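Local coordinates for protein transferrin (Manduca sexta, PDB 6WB6) that carries ferric iron as an insect transferrin, binding a single Fe(3+) per molecule together with a carbonate or bicarbonate anion, at residues A[405-409]-A[410-414]; A[468-471]-A[472-476]; A[494-497]-A[498-502]. All blocks are in the same frame, centred on the assembly; numbering follows the deposited sequence.

Contact 1. Residues A[405-409]-A[410-414]; sequences ASVDD and MRVAA
V407 turns CG1 into the place between its backbone N and carbonyl carbon (chi1 49°), while V412 sets CG2 beside its own backbone N; the two methyls meet at 3.7 Å, V407 CG1 to V412 CG2. The chain between them reverses in a type II' beta turn from D408 to R411. D409 takes a positive phi of 52° at the second position of the turn, which is unusual for a residue with a side chain. The turn is closed by R411 N, which donates to D408 O over 3.1 Å. The same carbonyl oxygen sits over the centre of one face of the R411 guanidinium, with D408 O 3.6 Å from R411 CZ. The arginine has therefore folded back across the turn. Its NH2 lies 3.2 Å from D408 CB, and the carboxylate and guanidinium planes stand nearly perpendicular. Their salt bridge is long, 3.9 Å from D408 OD2 to R411 NH2. Both groups have further charged partners: D408 OD1 pairs with R586, and R411 NE with E390. At the third position of the turn, M410 bends its chain at chi2 and chi3 so that SD rests 3.6 Å from D409 CB. Replacing V407 with an alanine removes both gamma methyls, which would probably leave V412 CG2 without its apolar partner and open a gap between strand and helix. Strand 405-407 is an edge strand of a four-stranded antiparallel sheet and pairs with strand 587-590. Helix 390-399 covers A405, H654 of helix 644-659 touches A413 and A414, and M410 reaches F467 of helix 467-479.

Contact 2. Residues A[468-471]-A[472-476]; sequences SGLH and APLFY
This is a contact within one helix, between successive turns of helix 467-479, at a point where a wide pi-type turn meets a proline kink. By sequence and topology the helix is probably the second-lobe counterpart of helix 121-131, which carries carbonate-pocket residues in the first lobe. No ligand is bound near it here. L470 and L474 carry the side-chain part of the contact. L470 holds CG anti to its backbone N (chi1 -176°), and this brings CD2 along the helix to within 3.7 Å of L474 CD1. The two leucines cross at a slant, with L470 CD1 a little farther from the same methyl. L474 has an unusual chi1 of -112°, far from a staggered value, which suggests some strain in its placing. Past the wide turn, i to i+4 bonds span the kink: L474 N donates to L470 O at 3.0 Å, and F475 N to H471 O at 2.7 Å. Both bonds run almost straight out from the carbonyl. P473 breaks the pattern just before, because its N has no hydrogen to give to the preceding turn. Its ring fills the place instead: P473 CD lies 3.2 Å from both S468 O and L470 O, and P473 CG lies 3.5 Å from G469 O. The G469 oxygen is not left without a bond, since H461 ND1 donates to it. S468 and A472 lie against A438 of strand 437-443, and P473 touches F543 of strand 542-545. F475 packs on T652, I653 and V656 of helix 644-659, while H471 touches I657 of the same helix.

Contact 3. Residues A[494-497]-A[498-502]; sequences EFFS and GGSCL
F496 and G499 bracket a type I beta turn that joins helix 488-495 to strand 499-501. The turn completes a beta-alpha-beta crossover: strand 458-461 leads through helices 467-479 and 488-495 and returns as strand 499-501, parallel to the first. G499 N donates to F496 O at 2.8 Å, arriving from above the carbonyl plane, 36° out of it. F496 is itself the centre of an inverse gamma turn, in which S497 N makes a weak bond to F495 O. The helix thus ends abruptly, and two overlapping tight turns redirect the chain. G499 leaves the beta turn with a phi of 106°; a CB there would press on the preceding carbonyl oxygen. The F496 side chain takes CG beside its backbone N, anti to the carbonyl carbon. One ring face then covers F495 CD1, which lies 3.5 Å above the ring plane, over its centre. F496 CB meets S500 OG, just past the turn, at 3.4 Å. That hydroxyl is hydrogen-bonded to the S459 hydroxyl of strand 458-461, so it links the turn to the neighbouring strand. The F496 side chain also touches S459, and L477 of helix 467-479. Farther along the strand, C501 is tied to C524 by a disulfide. A water bridges the start of the turn and the strand after it: it is hydrogen-bonded to F496 O at 3.1 Å and to S500 OG at 2.8 Å.

How the contacts relate
All three contacts belong to the second transferrin-like half of the chain, and contact 2 stands between the others. Its centre is about 17 Å from that of contact 1 and about 13 Å from that of contact 3. M410 CG of contact 1 packs 3.5 Å from H471 CE1. L502 of contact 3 packs against G469 and L470 of contact 2, with L502 CD1 at 3.5 Å from G469 O and L502 CD2 at 3.9 Å from L470 CD2. Contacts 1 and 3 do not touch; their nearest atoms are about 11 Å apart. The iron and carbonate, held by Y90 and Y204 among others, lie in the first half, away from all three.

Contact 1. Residues A[405-409]-A[410-414]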
loop_
_atom_site.group_PDB
_atom_site.type_symbol
_atom_site.label_atom_id
_atom_site.label_comp_id
_atom_site.label_asym_id
_atom_site.label_seq_id
_atom_site.Cartn_x
_atom_site.Cartn_y
_atom_site.Cartn_z
ATOM N N ALA A 405 -3.434 16.364 5.595
ATOM C CA ALA A 405 -4.221 16.110 6.774
ATOM C C ALA A 405 -5.523 15.532 6.279
ATOM O O ALA A 405 -5.920 15.765 5.132
ATOM C CB ALA A 405 -4.439 17.387 7.592
ATOM N N SER A 406 -6.164 14.759 7.142
ATOM C CA SER A 406 -7.410 14.096 6.816
ATOM C C SER A 406 -8.582 14.890 7.367
ATOM O O SER A 406 -8.456 15.663 8.312
ATOM C CB SER A 406 -7.459 12.667 7.379
ATOM O OG SER A 406 -7.316 12.664 8.788
ATOM N N VAL A 407 -9.736 14.635 6.779
ATOM C CA VAL A 407 -10.989 15.262 7.142
ATOM C C VAL A 407 -12.079 14.272 6.754
ATOM O O VAL A 407 -11.931 13.508 5.792
ATOM C CB VAL A 407 -11.079 16.653 6.461
ATOM C CG1 VAL A 407 -10.752 16.539 4.975
ATOM C CG2 VAL A 407 -12.411 17.310 6.680
ATOM N N ASP A 408 -13.120 14.188 7.561
ATOM C CA ASP A 408 -14.091 13.122 7.383
ATOM C C ASP A 408 -15.401 13.683 6.846
ATOM O O ASP A 408 -15.698 14.875 6.965
ATOM C CB ASP A 408 -14.343 12.356 8.695
ATOM C CG ASP A 408 -13.120 11.555 9.177
ATOM O OD1 ASP A 408 -12.390 10.998 8.331
ATOM O OD2 ASP A 408 -12.888 11.475 10.412
ATOM N N ASP A 409 -16.161 12.798 6.206
ATOM C CA ASP A 409 -17.560 13.044 5.878
ATOM C C ASP A 409 -17.644 14.386 5.152
ATOM O O ASP A 409 -16.843 14.637 4.240
ATOM C CB ASP A 409 -18.381 12.930 7.162
ATOM C CG ASP A 409 -18.256 11.553 7.835
ATOM O OD1 ASP A 409 -18.418 10.520 7.145
ATOM O OD2 ASP A 409 -18.005 11.502 9.061
ATOM N N MET A 410 -18.554 15.279 5.532
ATOM C CA MET A 410 -18.874 16.457 4.745
ATOM C C MET A 410 -18.004 17.666 5.080
ATOM O O MET A 410 -18.354 18.786 4.693
ATOM C CB MET A 410 -20.351 16.817 4.928
ATOM C CG MET A 410 -21.332 15.661 4.640
ATOM S SD MET A 410 -21.469 14.384 5.927
ATOM C CE MET A 410 -22.045 15.334 7.351
ATOM N N ARG A 411 -16.882 17.475 5.762
ATOM C CA ARG A 411 -16.003 18.586 6.090
ATOM C C ARG A 411 -14.943 18.843 5.028
ATOM O O ARG A 411 -14.172 19.800 5.170
ATOM C CB ARG A 411 -15.338 18.344 7.443
ATOM C CG ARG A 411 -16.333 18.376 8.586
ATOM C CD ARG A 411 -15.685 18.322 9.964
ATOM N NE ARG A 411 -15.030 17.047 10.250
ATOM C CZ ARG A 411 -15.661 15.886 10.420
ATOM N NH1 ARG A 411 -16.978 15.799 10.313
ATOM N NH2 ARG A 411 -14.965 14.802 10.697
ATOM N N VAL A 412 -14.904 18.038 3.959
ATOM C CA VAL A 412 -13.907 18.231 2.903
ATOM C C VAL A 412 -14.189 19.507 2.110
ATOM O O VAL A 412 -13.270 20.247 1.748
ATOM C CB VAL A 412 -13.859 17.005 1.967
ATOM C CG1 VAL A 412 -12.799 17.197 0.879
ATOM C CG2 VAL A 412 -13.588 15.734 2.747
ATOM N N ALA A 413 -15.450 19.766 1.783
ATOM C CA ALA A 413 -15.751 20.987 1.056
ATOM C C ALA A 413 -15.562 22.204 1.954
ATOM O O ALA A 413 -14.985 23.212 1.533
ATOM C CB ALA A 413 -17.170 20.937 0.502
ATOM N N ALA A 414 -16.036 22.123 3.194
ATOM C CA ALA A 414 -15.764 23.174 4.172
ATOM C C ALA A 414 -14.277 23.462 4.281
ATOM O O ALA A 414 -13.852 24.619 4.260
ATOM C CB ALA A 414 -16.310 22.769 5.540
#

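Contact 2. Residues A[468-471]-A[472-476]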
loop_
_atom_site.group_PDB
_atom_site.type_symbol
_atom_site.label_atom_id
_atom_site.label_comp_id
_atom_site.label_asym_id
_atom_site.label_seq_id
_atom_site.Cartn_x
_atom_site.Cartn_y
_atom_site.Cartn_z
ATOM N N SER A 468 -25.765 10.664 3.538
ATOM C CA SER A 468 -26.756 9.943 2.734
ATOM C C SER A 468 -28.184 10.261 3.167
ATOM O O SER A 468 -29.119 10.168 2.358
ATOM C CB SER A 468 -26.518 8.431 2.830
ATOM O OG SER A 468 -25.131 8.112 2.875
ATOM N N GLY A 469 -28.364 10.651 4.417
ATOM C CA GLY A 469 -29.691 10.846 4.947
ATOM C C GLY A 469 -30.226 12.216 4.610
ATOM O O GLY A 469 -31.402 12.379 4.292
ATOM N N LEU A 470 -29.349 13.215 4.652
ATOM C CA LEU A 470 -29.771 14.606 4.524
ATOM C C LEU A 470 -29.148 15.245 3.292
ATOM O O LEU A 470 -29.870 15.590 2.357
ATOM C CB LEU A 470 -29.405 15.374 5.796
ATOM C CG LEU A 470 -29.857 16.835 5.895
ATOM C CD1 LEU A 470 -28.857 17.748 5.219
ATOM C CD2 LEU A 470 -31.257 17.022 5.319
ATOM N N HIS A 471 -27.823 15.392 3.259
ATOM C CA HIS A 471 -27.153 16.102 2.178
ATOM C C HIS A 471 -27.590 15.583 0.817
ATOM O O HIS A 471 -28.107 16.336 -0.014
ATOM C CB HIS A 471 -25.638 15.969 2.330
ATOM C CG HIS A 471 -25.066 16.757 3.460
ATOM N ND1 HIS A 471 -24.054 17.675 3.284
ATOM C CD2 HIS A 471 -25.350 16.755 4.783
ATOM C CE1 HIS A 471 -23.740 18.209 4.450
ATOM N NE2 HIS A 471 -24.511 17.668 5.376
ATOM N N ALA A 472 -27.384 14.286 0.570
ATOM C CA ALA A 472 -27.529 13.786 -0.792
ATOM C C ALA A 472 -28.949 13.927 -1.312
ATOM O O ALA A 472 -29.116 14.405 -2.449
ATOM C CB ALA A 472 -27.028 12.338 -0.859
ATOM N N PRO A 473 -29.999 13.531 -0.576
ATOM C CA PRO A 473 -31.368 13.781 -1.074
ATOM C C PRO A 473 -31.706 15.261 -1.198
ATOM O O PRO A 473 -32.404 15.663 -2.138
ATOM C CB PRO A 473 -32.254 13.092 -0.028
ATOM C CG PRO A 473 -31.319 12.190 0.770
ATOM C CD PRO A 473 -29.999 12.834 0.724
ATOM N N LEU A 474 -31.233 16.094 -0.271
ATOM C CA LEU A 474 -31.511 17.521 -0.379
ATOM C C LEU A 474 -30.820 18.110 -1.600
ATOM O O LEU A 474 -31.429 18.861 -2.369
ATOM C CB LEU A 474 -31.060 18.261 0.876
ATOM C CG LEU A 474 -32.113 18.864 1.793
ATOM C CD1 LEU A 474 -31.414 19.733 2.862
ATOM C CD2 LEU A 474 -33.124 19.686 1.019
ATOM N N PHE A 475 -29.535 17.788 -1.787
ATOM C CA PHE A 475 -28.856 18.271 -2.978
ATOM C C PHE A 475 -29.483 17.702 -4.225
ATOM O O PHE A 475 -29.591 18.394 -5.249
ATOM C CB PHE A 475 -27.379 17.910 -3.005
ATOM C CG PHE A 475 -26.754 18.171 -4.355
ATOM C CD1 PHE A 475 -26.265 19.431 -4.663
ATOM C CD2 PHE A 475 -26.705 17.190 -5.327
ATOM C CE1 PHE A 475 -25.727 19.701 -5.899
ATOM C CE2 PHE A 475 -26.169 17.455 -6.578
ATOM C CZ PHE A 475 -25.671 18.717 -6.862
ATOM N N TYR A 476 -29.838 16.420 -4.193
ATOM C CA TYR A 476 -30.356 15.812 -5.410
ATOM C C TYR A 476 -31.624 16.511 -5.852
ATOM O O TYR A 476 -31.790 16.819 -7.035
ATOM C CB TYR A 476 -30.607 14.323 -5.222
ATOM C CG TYR A 476 -31.052 13.658 -6.505
ATOM C CD1 TYR A 476 -32.387 13.668 -6.889
ATOM C CD2 TYR A 476 -30.140 13.030 -7.341
ATOM C CE1 TYR A 476 -32.791 13.081 -8.053
ATOM C CE2 TYR A 476 -30.545 12.430 -8.511
ATOM C CZ TYR A 476 -31.865 12.462 -8.865
ATOM O OH TYR A 476 -32.249 11.842 -10.032
#

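Contact 3. Residues A[494-497]-A[498-502]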
loop_
_atom_site.group_PDB
_atom_site.type_symbol
_atom_site.label_atom_id
_atom_site.label_comp_id
_atom_site.label_asym_id
_atom_site.label_seq_id
_atom_site.Cartn_x
_atom_site.Cartn_y
_atom_site.Cartn_z
ATOM N N GLU A 494 -42.029 19.339 1.977
ATOM C CA GLU A 494 -43.130 19.588 1.059
ATOM C C GLU A 494 -43.044 18.713 -0.186
ATOM O O GLU A 494 -44.075 18.450 -0.806
ATOM C CB GLU A 494 -43.180 21.070 0.674
ATOM C CG GLU A 494 -43.318 22.032 1.866
ATOM C CD GLU A 494 -44.648 21.908 2.627
ATOM O OE1 GLU A 494 -45.495 21.079 2.235
ATOM O OE2 GLU A 494 -44.843 22.651 3.624
ATOM N N PHE A 495 -41.858 18.238 -0.568
ATOM C CA PHE A 495 -41.810 17.265 -1.659
ATOM C C PHE A 495 -42.354 15.908 -1.211
ATOM O O PHE A 495 -43.242 15.339 -1.855
ATOM C CB PHE A 495 -40.394 17.113 -2.195
ATOM C CG PHE A 495 -40.290 16.108 -3.305
ATOM C CD1 PHE A 495 -40.173 14.755 -3.026
ATOM C CD2 PHE A 495 -40.330 16.511 -4.626
ATOM C CE1 PHE A 495 -40.089 13.807 -4.060
ATOM C CE2 PHE A 495 -40.236 15.573 -5.651
ATOM C CZ PHE A 495 -40.122 14.209 -5.350
ATOM N N PHE A 496 -41.832 15.366 -0.110
ATOM C CA PHE A 496 -42.380 14.135 0.460
ATOM C C PHE A 496 -43.540 14.498 1.384
ATOM O O PHE A 496 -43.523 14.259 2.589
ATOM C CB PHE A 496 -41.295 13.354 1.193
ATOM C CG PHE A 496 -40.213 12.857 0.290
ATOM C CD1 PHE A 496 -40.437 11.776 -0.544
ATOM C CD2 PHE A 496 -38.983 13.469 0.264
ATOM C CE1 PHE A 496 -39.455 11.309 -1.383
ATOM C CE2 PHE A 496 -37.994 13.002 -0.580
ATOM C CZ PHE A 496 -38.241 11.916 -1.405
ATOM N N SER A 497 -44.572 15.076 0.763
ATOM C CA SER A 497 -45.696 15.659 1.488
ATOM C C SER A 497 -46.486 14.631 2.289
ATOM O O SER A 497 -47.273 15.025 3.154
ATOM C CB SER A 497 -46.630 16.380 0.503
ATOM O OG SER A 497 -47.199 15.477 -0.430
ATOM N N GLY A 498 -46.296 13.337 2.024
ATOM C CA GLY A 498 -46.869 12.290 2.855
ATOM C C GLY A 498 -46.174 12.116 4.187
ATOM O O GLY A 498 -46.650 11.345 5.023
ATOM N N GLY A 499 -45.070 12.807 4.403
ATOM C CA GLY A 499 -44.357 12.723 5.658
ATOM C C GLY A 499 -43.073 11.916 5.532
ATOM O O GLY A 499 -42.889 11.103 4.614
ATOM N N SER A 500 -42.188 12.135 6.504
ATOM C CA SER A 500 -40.840 11.594 6.445
ATOM C C SER A 500 -40.314 11.317 7.849
ATOM O O SER A 500 -40.762 11.899 8.841
ATOM C CB SER A 500 -39.896 12.556 5.719
ATOM O OG SER A 500 -40.308 12.765 4.381
ATOM N N CYS A 501 -39.333 10.431 7.908
ATOM C CA CYS A 501 -38.569 10.179 9.124
ATOM C C CYS A 501 -37.125 10.538 8.831
ATOM O O CYS A 501 -36.422 9.787 8.143
ATOM C CB CYS A 501 -38.663 8.734 9.594
ATOM S SG CYS A 501 -37.712 8.562 11.150
ATOM N N LEU A 502 -36.692 11.683 9.360
ATOM C CA LEU A 502 -35.326 12.175 9.225
ATOM C C LEU A 502 -34.836 12.440 10.646
ATOM O O LEU A 502 -34.915 13.575 11.154
ATOM C CB LEU A 502 -35.289 13.408 8.327
ATOM C CG LEU A 502 -33.949 14.111 8.063
ATOM C CD1 LEU A 502 -32.937 13.242 7.331
ATOM C CD2 LEU A 502 -34.211 15.383 7.269
HETATM O O HOH W 1 -41.718 15.088 4.910
#